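Local atomic coordinates of pyridoxal 5'-phosphate synthase subunit PdxT (PDB entry 2YWD), a protein that probably hydrolyses glutamine to glutamate and ammonia and passes the ammonia to its partner subunit PdxS for the synthesis of pyridoxal 5'-phosphate. Residues A[89-92]-A[96-99]; A[108-111]-A[116-119]; A[16-21]-A[26-31]; A[160-165]-A[182-187]. All coordinates share one frame; numbering follows the deposited sequence.

Interaction 1: residues A[89-92]-A[96-99]; sequences KEIV and EQPR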
loop_
_atom_site.group_PDB
_atom_site.type_symbol
_atom_site.label_atom_id
_atom_site.label_comp_id
_atom_site.label_asym_id
_atom_site.label_seq_id
_atom_site.Cartn_x
_atom_site.Cartn_y
_atom_site.Cartn_z
ATOM N N LYS A 89 -7.553 8.777 3.353
ATOM C CA LYS A 89 -7.926 9.964 4.108
ATOM C C LYS A 89 -9.115 9.642 5.007
ATOM O O LYS A 89 -9.228 10.170 6.115
ATOM C CB LYS A 89 -8.287 11.109 3.157
ATOM C CG LYS A 89 -8.700 12.386 3.875
ATOM C CD LYS A 89 -8.629 13.591 2.958
ATOM C CE LYS A 89 -7.195 13.876 2.534
ATOM N NZ LYS A 89 -6.314 14.216 3.687
ATOM N N GLU A 90 -9.997 8.766 4.529
ATOM C CA GLU A 90 -11.170 8.378 5.305
ATOM C C GLU A 90 -11.359 6.867 5.339
ATOM O O GLU A 90 -11.300 6.197 4.306
ATOM C CB GLU A 90 -12.446 9.003 4.724
ATOM C CG GLU A 90 -12.510 10.533 4.734
ATOM C CD GLU A 90 -12.446 11.124 6.132
ATOM O OE1 GLU A 90 -12.869 10.446 7.093
ATOM O OE2 GLU A 90 -11.983 12.279 6.267
ATOM N N ILE A 91 -11.583 6.341 6.536
ATOM C CA ILE A 91 -11.834 4.919 6.717
ATOM C C ILE A 91 -13.280 4.845 7.184
ATOM O O ILE A 91 -13.611 5.310 8.277
ATOM C CB ILE A 91 -10.915 4.305 7.787
ATOM C CG1 ILE A 91 -9.453 4.431 7.345
ATOM C CG2 ILE A 91 -11.280 2.839 8.009
ATOM C CD1 ILE A 91 -8.454 3.914 8.367
ATOM N N VAL A 92 -14.139 4.276 6.344
ATOM C CA VAL A 92 -15.561 4.165 6.655
ATOM C C VAL A 92 -15.842 3.483 7.992
ATOM O O VAL A 92 -15.432 2.343 8.216
ATOM C CB VAL A 92 -16.303 3.391 5.542
ATOM C CG1 VAL A 92 -17.803 3.371 5.832
ATOM C CG2 VAL A 92 -16.023 4.031 4.192
ATOM N N GLU A 96 -11.673 8.010 13.481
ATOM C CA GLU A 96 -10.523 8.332 14.315
ATOM C C GLU A 96 -9.385 7.320 14.286
ATOM O O GLU A 96 -8.440 7.426 15.072
ATOM C CB GLU A 96 -10.974 8.562 15.760
ATOM C CG GLU A 96 -11.915 9.754 15.922
ATOM C CD GLU A 96 -11.401 11.001 15.218
ATOM O OE1 GLU A 96 -10.253 11.421 15.494
ATOM O OE2 GLU A 96 -12.146 11.563 14.386
ATOM N N GLN A 97 -9.455 6.349 13.380
ATOM C CA GLN A 97 -8.391 5.354 13.296
ATOM C C GLN A 97 -7.079 6.005 12.865
ATOM O O GLN A 97 -7.026 6.711 11.854
ATOM C CB GLN A 97 -8.752 4.243 12.306
ATOM C CG GLN A 97 -7.703 3.129 12.246
ATOM C CD GLN A 97 -8.166 1.924 11.450
ATOM O OE1 GLN A 97 -9.284 1.442 11.629
ATOM N NE2 GLN A 97 -7.301 1.420 10.578
ATOM N N PRO A 98 -6.001 5.778 13.632
ATOM C CA PRO A 98 -4.688 6.352 13.312
ATOM C C PRO A 98 -4.284 5.963 11.892
ATOM O O PRO A 98 -4.315 4.785 11.540
ATOM C CB PRO A 98 -3.773 5.723 14.359
ATOM C CG PRO A 98 -4.691 5.523 15.534
ATOM C CD PRO A 98 -5.945 4.996 14.881
ATOM N N ARG A 99 -3.911 6.951 11.082
ATOM C CA ARG A 99 -3.518 6.688 9.701
ATOM C C ARG A 99 -2.815 7.893 9.096
ATOM O O ARG A 99 -2.857 8.985 9.665
ATOM C CB ARG A 99 -4.756 6.364 8.869
ATOM C CG ARG A 99 -5.769 7.499 8.828
ATOM C CD ARG A 99 -7.027 7.074 8.090
ATOM N NE ARG A 99 -8.011 8.147 7.983
ATOM C CZ ARG A 99 -8.806 8.545 8.971
ATOM N NH1 ARG A 99 -8.742 7.957 10.160
ATOM N NH2 ARG A 99 -9.678 9.527 8.766
#

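Interaction 2: residues A[108-111]-A[116-119]; sequences ERNA and VESF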
loop_
_atom_site.group_PDB
_atom_site.type_symbol
_atom_site.label_atom_id
_atom_site.label_comp_id
_atom_site.label_asym_id
_atom_site.label_seq_id
_atom_site.Cartn_x
_atom_site.Cartn_y
_atom_site.Cartn_z
ATOM N N GLU A 108 -13.363 1.127 3.059
ATOM C CA GLU A 108 -14.081 0.385 4.085
ATOM C C GLU A 108 -13.344 -0.935 4.291
ATOM O O GLU A 108 -13.104 -1.685 3.341
ATOM C CB GLU A 108 -15.528 0.118 3.668
ATOM C CG GLU A 108 -16.393 -0.352 4.832
ATOM C CD GLU A 108 -17.805 -0.715 4.422
ATOM O OE1 GLU A 108 -18.229 -0.325 3.311
ATOM O OE2 GLU A 108 -18.491 -1.389 5.222
ATOM N N ARG A 109 -12.973 -1.206 5.535
ATOM C CA ARG A 109 -12.249 -2.423 5.876
ATOM C C ARG A 109 -13.072 -3.690 5.644
ATOM O O ARG A 109 -14.286 -3.693 5.858
ATOM C CB ARG A 109 -11.805 -2.350 7.344
ATOM C CG ARG A 109 -10.668 -1.359 7.601
ATOM C CD ARG A 109 -10.577 -0.987 9.079
ATOM N NE ARG A 109 -10.770 -2.153 9.935
ATOM C CZ ARG A 109 -10.909 -2.104 11.255
ATOM N NH1 ARG A 109 -10.867 -0.942 11.893
ATOM N NH2 ARG A 109 -11.125 -3.222 11.935
ATOM N N ASN A 110 -12.399 -4.747 5.181
ATOM C CA ASN A 110 -12.998 -6.069 4.942
ATOM C C ASN A 110 -14.484 -5.973 4.578
ATOM O O ASN A 110 -15.353 -6.475 5.298
ATOM C CB ASN A 110 -12.796 -6.918 6.207
ATOM C CG ASN A 110 -13.242 -8.354 6.038
ATOM O OD1 ASN A 110 -13.305 -8.872 4.927
ATOM N ND2 ASN A 110 -13.535 -9.015 7.155
ATOM N N ALA A 111 -14.760 -5.355 3.433
ATOM C CA ALA A 111 -16.134 -5.120 3.008
ATOM C C ALA A 111 -16.628 -5.789 1.731
ATOM O O ALA A 111 -17.653 -5.369 1.190
ATOM C CB ALA A 111 -16.356 -3.606 2.903
ATOM N N VAL A 116 -16.469 -16.703 2.368
ATOM C CA VAL A 116 -15.070 -17.064 2.559
ATOM C C VAL A 116 -14.323 -15.754 2.364
ATOM O O VAL A 116 -14.410 -15.138 1.305
ATOM C CB VAL A 116 -14.601 -18.092 1.506
ATOM C CG1 VAL A 116 -13.201 -18.581 1.839
ATOM C CG2 VAL A 116 -15.574 -19.257 1.451
ATOM N N GLU A 117 -13.594 -15.324 3.385
ATOM C CA GLU A 117 -12.881 -14.057 3.311
ATOM C C GLU A 117 -11.560 -14.068 2.549
ATOM O O GLU A 117 -10.633 -13.338 2.890
ATOM C CB GLU A 117 -12.680 -13.506 4.726
ATOM C CG GLU A 117 -13.974 -12.994 5.342
ATOM C CD GLU A 117 -13.815 -12.530 6.777
ATOM O OE1 GLU A 117 -14.750 -11.871 7.283
ATOM O OE2 GLU A 117 -12.771 -12.826 7.397
ATOM N N SER A 118 -11.490 -14.884 1.501
ATOM C CA SER A 118 -10.290 -14.972 0.676
ATOM C C SER A 118 -10.632 -15.456 -0.730
ATOM O O SER A 118 -11.372 -16.428 -0.898
ATOM C CB SER A 118 -9.282 -15.930 1.308
ATOM O OG SER A 118 -9.802 -17.247 1.353
ATOM N N PHE A 119 -10.100 -14.770 -1.741
ATOM C CA PHE A 119 -10.339 -15.154 -3.128
ATOM C C PHE A 119 -9.237 -14.617 -4.034
ATOM O O PHE A 119 -8.458 -13.754 -3.634
ATOM C CB PHE A 119 -11.711 -14.651 -3.598
ATOM C CG PHE A 119 -11.877 -13.163 -3.525
ATOM C CD1 PHE A 119 -11.547 -12.357 -4.611
ATOM C CD2 PHE A 119 -12.358 -12.564 -2.365
ATOM C CE1 PHE A 119 -11.695 -10.972 -4.544
ATOM C CE2 PHE A 119 -12.510 -11.177 -2.285
ATOM C CZ PHE A 119 -12.177 -10.379 -3.378
#

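Interaction 3: residues A[16-21]-A[26-31]; sequences EHKEAL and IEAKEV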
loop_
_atom_site.group_PDB
_atom_site.type_symbol
_atom_site.label_atom_id
_atom_site.label_comp_id
_atom_site.label_asym_id
_atom_site.label_seq_id
_atom_site.Cartn_x
_atom_site.Cartn_y
_atom_site.Cartn_z
ATOM N N GLU A 16 7.003 -10.851 3.343
ATOM C CA GLU A 16 6.627 -11.170 1.969
ATOM C C GLU A 16 7.039 -10.098 0.957
ATOM O O GLU A 16 7.388 -10.419 -0.181
ATOM C CB GLU A 16 5.116 -11.409 1.874
ATOM C CG GLU A 16 4.629 -12.752 2.415
ATOM C CD GLU A 16 4.787 -12.900 3.919
ATOM O OE1 GLU A 16 4.894 -11.873 4.628
ATOM O OE2 GLU A 16 4.787 -14.054 4.397
ATOM N N HIS A 17 6.985 -8.828 1.355
ATOM C CA HIS A 17 7.385 -7.752 0.446
ATOM C C HIS A 17 8.903 -7.733 0.257
ATOM O O HIS A 17 9.396 -7.462 -0.841
ATOM C CB HIS A 17 6.900 -6.390 0.964
ATOM C CG HIS A 17 5.483 -6.070 0.587
ATOM N ND1 HIS A 17 5.104 -5.776 -0.706
ATOM C CD2 HIS A 17 4.357 -5.983 1.337
ATOM C CE1 HIS A 17 3.808 -5.519 -0.737
ATOM N NE2 HIS A 17 3.331 -5.638 0.490
ATOM N N LYS A 18 9.643 -8.019 1.325
ATOM C CA LYS A 18 11.100 -8.053 1.229
ATOM C C LYS A 18 11.501 -9.152 0.247
ATOM O O LYS A 18 12.394 -8.968 -0.574
ATOM C CB LYS A 18 11.725 -8.339 2.595
ATOM C CG LYS A 18 11.449 -7.281 3.649
ATOM C CD LYS A 18 12.166 -7.599 4.961
ATOM C CE LYS A 18 13.678 -7.383 4.858
ATOM N NZ LYS A 18 14.344 -8.265 3.858
ATOM N N GLU A 19 10.829 -10.296 0.342
ATOM C CA GLU A 19 11.104 -11.424 -0.540
ATOM C C GLU A 19 10.762 -11.068 -1.979
ATOM O O GLU A 19 11.510 -11.390 -2.903
ATOM C CB GLU A 19 10.293 -12.644 -0.107
ATOM C CG GLU A 19 10.689 -13.200 1.245
ATOM C CD GLU A 19 9.757 -14.299 1.712
ATOM O OE1 GLU A 19 10.004 -14.867 2.798
ATOM O OE2 GLU A 19 8.776 -14.594 0.994
ATOM N N ALA A 20 9.629 -10.400 -2.170
ATOM C CA ALA A 20 9.209 -10.001 -3.505
ATOM C C ALA A 20 10.215 -9.019 -4.098
ATOM O O ALA A 20 10.520 -9.074 -5.291
ATOM C CB ALA A 20 7.819 -9.370 -3.456
ATOM N N LEU A 21 10.732 -8.124 -3.262
ATOM C CA LEU A 21 11.700 -7.128 -3.712
ATOM C C LEU A 21 13.042 -7.736 -4.112
ATOM O O LEU A 21 13.786 -7.145 -4.896
ATOM C CB LEU A 21 11.901 -6.059 -2.631
ATOM C CG LEU A 21 10.731 -5.076 -2.480
ATOM C CD1 LEU A 21 10.917 -4.206 -1.241
ATOM C CD2 LEU A 21 10.641 -4.211 -3.732
ATOM N N ILE A 26 16.654 -6.022 -5.122
ATOM C CA ILE A 26 16.619 -5.090 -3.995
ATOM C C ILE A 26 16.690 -5.775 -2.631
ATOM O O ILE A 26 16.057 -6.804 -2.409
ATOM C CB ILE A 26 15.317 -4.239 -4.028
ATOM C CG1 ILE A 26 15.291 -3.350 -5.278
ATOM C CG2 ILE A 26 15.199 -3.395 -2.763
ATOM C CD1 ILE A 26 16.269 -2.203 -5.243
ATOM N N GLU A 27 17.486 -5.206 -1.731
ATOM C CA GLU A 27 17.587 -5.711 -0.369
ATOM C C GLU A 27 16.850 -4.654 0.443
ATOM O O GLU A 27 17.405 -3.610 0.778
ATOM C CB GLU A 27 19.046 -5.823 0.080
ATOM C CG GLU A 27 19.723 -7.100 -0.391
ATOM C CD GLU A 27 19.006 -8.352 0.098
ATOM O OE1 GLU A 27 18.841 -8.500 1.329
ATOM O OE2 GLU A 27 18.609 -9.185 -0.747
ATOM N N ALA A 28 15.582 -4.933 0.724
ATOM C CA ALA A 28 14.719 -4.010 1.446
ATOM C C ALA A 28 15.141 -3.708 2.874
ATOM O O ALA A 28 15.546 -4.593 3.623
ATOM C CB ALA A 28 13.292 -4.533 1.435
ATOM N N LYS A 29 15.031 -2.437 3.239
ATOM C CA LYS A 29 15.368 -1.993 4.580
ATOM C C LYS A 29 14.114 -2.078 5.446
ATOM O O LYS A 29 13.054 -1.585 5.068
ATOM C CB LYS A 29 15.884 -0.549 4.538
ATOM C CG LYS A 29 15.942 0.154 5.892
ATOM C CD LYS A 29 16.771 -0.616 6.906
ATOM C CE LYS A 29 16.714 0.048 8.279
ATOM N NZ LYS A 29 17.495 -0.706 9.306
ATOM N N GLU A 30 14.230 -2.728 6.598
ATOM C CA GLU A 30 13.096 -2.836 7.504
ATOM C C GLU A 30 12.991 -1.538 8.293
ATOM O O GLU A 30 13.910 -1.164 9.016
ATOM C CB GLU A 30 13.272 -4.034 8.445
ATOM C CG GLU A 30 12.984 -5.368 7.774
ATOM C CD GLU A 30 13.205 -6.556 8.688
ATOM O OE1 GLU A 30 13.005 -6.418 9.911
ATOM O OE2 GLU A 30 13.563 -7.637 8.178
ATOM N N VAL A 31 11.872 -0.841 8.129
ATOM C CA VAL A 31 11.656 0.426 8.814
ATOM C C VAL A 31 10.899 0.214 10.124
ATOM O O VAL A 31 9.752 -0.234 10.125
ATOM C CB VAL A 31 10.871 1.407 7.907
ATOM C CG1 VAL A 31 10.640 2.729 8.624
ATOM C CG2 VAL A 31 11.645 1.642 6.616
HETATM O O HOH W 1 14.576 -7.418 -0.192
#

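Interaction 4: residues A[160-165]-A[182-187]; sequences LVRQGK and HRYFLE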
loop_
_atom_site.group_PDB
_atom_site.type_symbol
_atom_site.label_atom_id
_atom_site.label_comp_id
_atom_site.label_asym_id
_atom_site.label_seq_id
_atom_site.Cartn_x
_atom_site.Cartn_y
_atom_site.Cartn_z
ATOM N N LEU A 160 -6.766 -1.090 -7.601
ATOM C CA LEU A 160 -5.399 -0.563 -7.651
ATOM C C LEU A 160 -5.546 0.892 -8.070
ATOM O O LEU A 160 -6.055 1.180 -9.153
ATOM C CB LEU A 160 -4.531 -1.306 -8.672
ATOM C CG LEU A 160 -3.091 -0.767 -8.774
ATOM C CD1 LEU A 160 -2.378 -0.968 -7.437
ATOM C CD2 LEU A 160 -2.326 -1.480 -9.885
ATOM N N VAL A 161 -5.119 1.809 -7.206
ATOM C CA VAL A 161 -5.247 3.226 -7.508
ATOM C C VAL A 161 -3.943 3.973 -7.288
ATOM O O VAL A 161 -3.094 3.548 -6.506
ATOM C CB VAL A 161 -6.343 3.882 -6.645
ATOM C CG1 VAL A 161 -7.673 3.172 -6.862
ATOM C CG2 VAL A 161 -5.948 3.836 -5.175
ATOM N N ARG A 162 -3.798 5.096 -7.978
ATOM C CA ARG A 162 -2.593 5.905 -7.871
ATOM C C ARG A 162 -2.902 7.395 -7.779
ATOM O O ARG A 162 -3.798 7.902 -8.452
ATOM C CB ARG A 162 -1.680 5.645 -9.073
ATOM C CG ARG A 162 -0.460 6.556 -9.138
ATOM C CD ARG A 162 0.439 6.231 -10.326
ATOM N NE ARG A 162 1.556 7.170 -10.419
ATOM C CZ ARG A 162 2.538 7.099 -11.315
ATOM N NH1 ARG A 162 2.562 6.125 -12.217
ATOM N NH2 ARG A 162 3.501 8.012 -11.312
ATOM N N GLN A 163 -2.154 8.078 -6.924
ATOM C CA GLN A 163 -2.284 9.512 -6.737
ATOM C C GLN A 163 -0.860 10.030 -6.642
ATOM O O GLN A 163 -0.255 10.005 -5.570
ATOM C CB GLN A 163 -3.039 9.823 -5.447
ATOM C CG GLN A 163 -3.084 11.298 -5.103
ATOM C CD GLN A 163 -3.718 11.554 -3.751
ATOM O OE1 GLN A 163 -4.923 11.375 -3.570
ATOM N NE2 GLN A 163 -2.903 11.967 -2.787
ATOM N N GLY A 164 -0.321 10.482 -7.770
ATOM C CA GLY A 164 1.044 10.979 -7.774
ATOM C C GLY A 164 2.005 9.844 -7.475
ATOM O O GLY A 164 2.023 8.838 -8.187
ATOM N N LYS A 165 2.793 9.988 -6.416
ATOM C CA LYS A 165 3.747 8.953 -6.043
ATOM C C LYS A 165 3.220 8.031 -4.949
ATOM O O LYS A 165 3.989 7.354 -4.270
ATOM C CB LYS A 165 5.071 9.592 -5.618
ATOM C CG LYS A 165 5.871 10.124 -6.799
ATOM C CD LYS A 165 7.184 10.743 -6.358
ATOM C CE LYS A 165 8.091 11.016 -7.554
ATOM N NZ LYS A 165 7.435 11.872 -8.579
ATOM N N HIS A 182 5.656 -4.469 -8.316
ATOM C CA HIS A 182 6.661 -3.853 -7.454
ATOM C C HIS A 182 7.606 -3.008 -8.307
ATOM O O HIS A 182 7.989 -1.903 -7.917
ATOM C CB HIS A 182 7.465 -4.915 -6.695
ATOM C CG HIS A 182 6.750 -5.478 -5.505
ATOM N ND1 HIS A 182 5.705 -6.369 -5.615
ATOM C CD2 HIS A 182 6.928 -5.266 -4.179
ATOM C CE1 HIS A 182 5.270 -6.684 -4.408
ATOM N NE2 HIS A 182 5.994 -6.029 -3.520
ATOM N N ARG A 183 7.984 -3.528 -9.472
ATOM C CA ARG A 183 8.878 -2.786 -10.364
ATOM C C ARG A 183 8.180 -1.512 -10.841
ATOM O O ARG A 183 8.797 -0.449 -10.933
ATOM C CB ARG A 183 9.288 -3.654 -11.565
ATOM C CG ARG A 183 10.101 -2.908 -12.632
ATOM C CD ARG A 183 11.382 -2.307 -12.058
ATOM N NE ARG A 183 12.410 -3.312 -11.801
ATOM C CZ ARG A 183 13.534 -3.076 -11.131
ATOM N NH1 ARG A 183 13.774 -1.867 -10.641
ATOM N NH2 ARG A 183 14.430 -4.040 -10.970
ATOM N N TYR A 184 6.888 -1.623 -11.142
ATOM C CA TYR A 184 6.101 -0.471 -11.583
ATOM C C TYR A 184 6.219 0.621 -10.517
ATOM O O TYR A 184 6.406 1.802 -10.829
ATOM C CB TYR A 184 4.634 -0.877 -11.755
ATOM C CG TYR A 184 3.693 0.271 -12.043
ATOM C CD1 TYR A 184 3.600 0.824 -13.321
ATOM C CD2 TYR A 184 2.908 0.821 -11.031
ATOM C CE1 TYR A 184 2.745 1.900 -13.582
ATOM C CE2 TYR A 184 2.058 1.892 -11.278
ATOM C CZ TYR A 184 1.979 2.427 -12.555
ATOM O OH TYR A 184 1.136 3.490 -12.801
ATOM N N PHE A 185 6.111 0.214 -9.255
ATOM C CA PHE A 185 6.214 1.145 -8.134
ATOM C C PHE A 185 7.608 1.767 -8.037
ATOM O O PHE A 185 7.744 2.983 -7.868
ATOM C CB PHE A 185 5.869 0.433 -6.816
ATOM C CG PHE A 185 6.135 1.268 -5.588
ATOM C CD1 PHE A 185 5.570 2.534 -5.454
ATOM C CD2 PHE A 185 6.963 0.794 -4.574
ATOM C CE1 PHE A 185 5.828 3.319 -4.327
ATOM C CE2 PHE A 185 7.228 1.570 -3.441
ATOM C CZ PHE A 185 6.658 2.835 -3.319
ATOM N N LEU A 186 8.644 0.943 -8.145
ATOM C CA LEU A 186 10.006 1.460 -8.057
ATOM C C LEU A 186 10.295 2.442 -9.189
ATOM O O LEU A 186 11.004 3.431 -8.997
ATOM C CB LEU A 186 11.020 0.314 -8.090
ATOM C CG LEU A 186 10.921 -0.683 -6.935
ATOM C CD1 LEU A 186 12.146 -1.590 -6.956
ATOM C CD2 LEU A 186 10.833 0.062 -5.606
ATOM N N GLU A 187 9.744 2.168 -10.364
ATOM C CA GLU A 187 9.944 3.045 -11.511
ATOM C C GLU A 187 9.332 4.418 -11.246
ATOM O O GLU A 187 9.953 5.443 -11.524
ATOM C CB GLU A 187 9.326 2.426 -12.771
ATOM C CG GLU A 187 10.076 1.205 -13.302
ATOM C CD GLU A 187 11.332 1.568 -14.085
ATOM O OE1 GLU A 187 11.198 2.096 -15.210
ATOM O OE2 GLU A 187 12.453 1.329 -13.576
#

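Interaction 1: residues A[89-92]-A[96-99]
The guanidinium group of R99 grips the backbone carbonyl of K89: NH2 lies 2.8 Å from K89 O with an N-H...O angle of 153°, and NE adds a weak bond to the same oxygen. K89 O lies in the guanidinium plane (1° out of it), at the edge between NE and NH2. On the other flank R99 NH1 is 2.7 Å from Q97 O and also bonds to P95 O, which ties the arginine back to its own loop and limits its rotation. E90 OE1 approaches R99 NH2 obliquely at 3.7 Å, a long salt bridge. With its chain extended from CG to NE, R99 spans the gap between loop and strand, and its CD packs 3.5 Å from I91 CD1. That same methyl lies 3.5 Å from Q97 NE2, the I91 and Q97 side chains crossing at about a right angle. The amide of Q97 is occupied at both ends, OE1 by R109 and NE2 by S50, two predicted glutamine-binding residues. The contact therefore fastens the loop before strand 103-108 to edge strand 90-91, with I85 of helix 82-87 against I91 and Q97, and helix 50-59 flanking Q97 and P98.

Interaction 2: residues A[108-111]-A[116-119]
N110 and E117 meet through two flat groups set nearly perpendicular, the amide and carboxylate planes being 83° apart. In this class I glutamine amidotransferase domain the pair joins the loop that follows strand 103-108 to the start of the two-stranded antiparallel sheet 118-125/129-136. The edge of the N110 amide points at the carboxylate: E117 OE1 lies in the amide plane. Seen from the glutamate, the donor arrives over a face, 74° out of the carboxylate plane. The bond is nonetheless straight at its hydrogen, with an N-H...O angle of 168°. Each side chain reaches across from its own loop. CG of N110 stands anti to the backbone N, and the E117 chain runs extended beyond CG, which brings the two polar ends together although the CA atoms of N110 and E117 are 8.2 Å apart. Both residues lie at the surface, and the two segments bury just 73 Å² between them, evidence of a bridge made by one bond and little packing.

The neighbourhood belongs to the predicted glutamine site. R109 precedes N110, while R137 is touched by both N110 and E117 and shares backbone hydrogen bonding with E117. The nucleophile C81, also predicted, has its side chain about 8 Å from that of N110. At the junction itself, N110 ND2 stands 3.1 Å from E117 OE1 and 3.9 Å from E117 OE2.

Interaction 3: residues A[16-21]-A[26-31]
L21 O, near the end of the helix, accepts a hydrogen bond from I26 N of the returning chain, at 3.1 Å with an N-H...O angle of 150°. A second link runs through a water that satisfies three backbone groups: it donates to K18 O at 2.7 Å and to I26 O, and accepts from A28 N at 2.8 Å. The water thus bridges the helix and the loop leading into strand 29-31. Charge plays a looser part. K18 NZ and E30 OE2 are 4.4 Å apart, beyond a salt bridge, and it is the aliphatic K18 CE that lies 3.3 Å from E30 OE2, the two side chains crossing at about a right angle. Bends at chi3 (72°) and chi4 turn the lysine tail over A28 and E30. The other carboxylate oxygen of E30 is engaged by R32 in a salt bridge. Beneath this polar layer L21 CD1 packs 3.6 Å from A28 CB, and L21 CB faces I26 CB. Both L21 and A28 also touch strand 5-8, with which strand 29-31 pairs in parallel. The arrangement is the return half of a beta-alpha-beta crossover, strand 5-8, helix 14-22, strand 29-31, at the edge of the central sheet of a glutamine amidotransferase fold.

Interaction 4: residues A[160-165]-A[182-187]
Y184 and R162 supply most of the surface buried here, 48 and 39 Å² respectively, and they meet through a single hydrogen bond. R162 NH1 donates to Y184 OH at 3.1 Å with an N-H...O angle of 150°. The hydroxyl lies at the guanidinium edge, in its plane, whereas the phenol ring is turned 80° from that plane; the contact is therefore a directed polar one and not a stack. The arginine reaches the tyrosine with its chain extended from CG to NE, CG being anti to the backbone N (chi1 174°), and Y184 takes the matching first torsion from the helix side. On the way R162 CD passes 3.8 Å from Y184 OH, adding a van der Waals touch beside the bond.

A second bond steadies the arginine: R162 NE donates to G164 O at 2.8 Å; the oxygen lies near the guanidinium plane, and the nitrogen in the carbonyl plane of G164. Two donors on different nitrogens, one held by the turn and one by the helix, should restrict rotation of the group. F185 contributes more lightly, with K165 O at its ring edge, 4.4 Å from F185 CE1.

The contact joins strand 157-163 and the turn after it to helix 180-189, which packs on the central sheet. L151 of strand 149-154 touches both R162 and Y184, L167 of strand 166-169 lies against R162 and F185, and F78 of strand 76-80 meets the F185 ring.

In the fold
Interactions 1 and 2 adjoin at the predicted glutamine site, their centres 18 Å apart: beside the junction through R109, I91 CG2 packs 4.0 Å from R109 CD and V92 CB 3.8 Å from E108 CG. Interactions 3 and 4, with centres 16 Å apart, reach the same central sheet and touch through H17 ND1 and H182 NE2, 3.0 Å apart, and through I26 against L186. H17 also contacts E174, predicted with C81 and H172 to form the catalytic triad. The two pairs stand apart: between nearest atoms, interaction 1 is about 14 Å from interaction 3 and about 7 Å from interaction 4, and interaction 2 about 14 Å and about 11 Å from them.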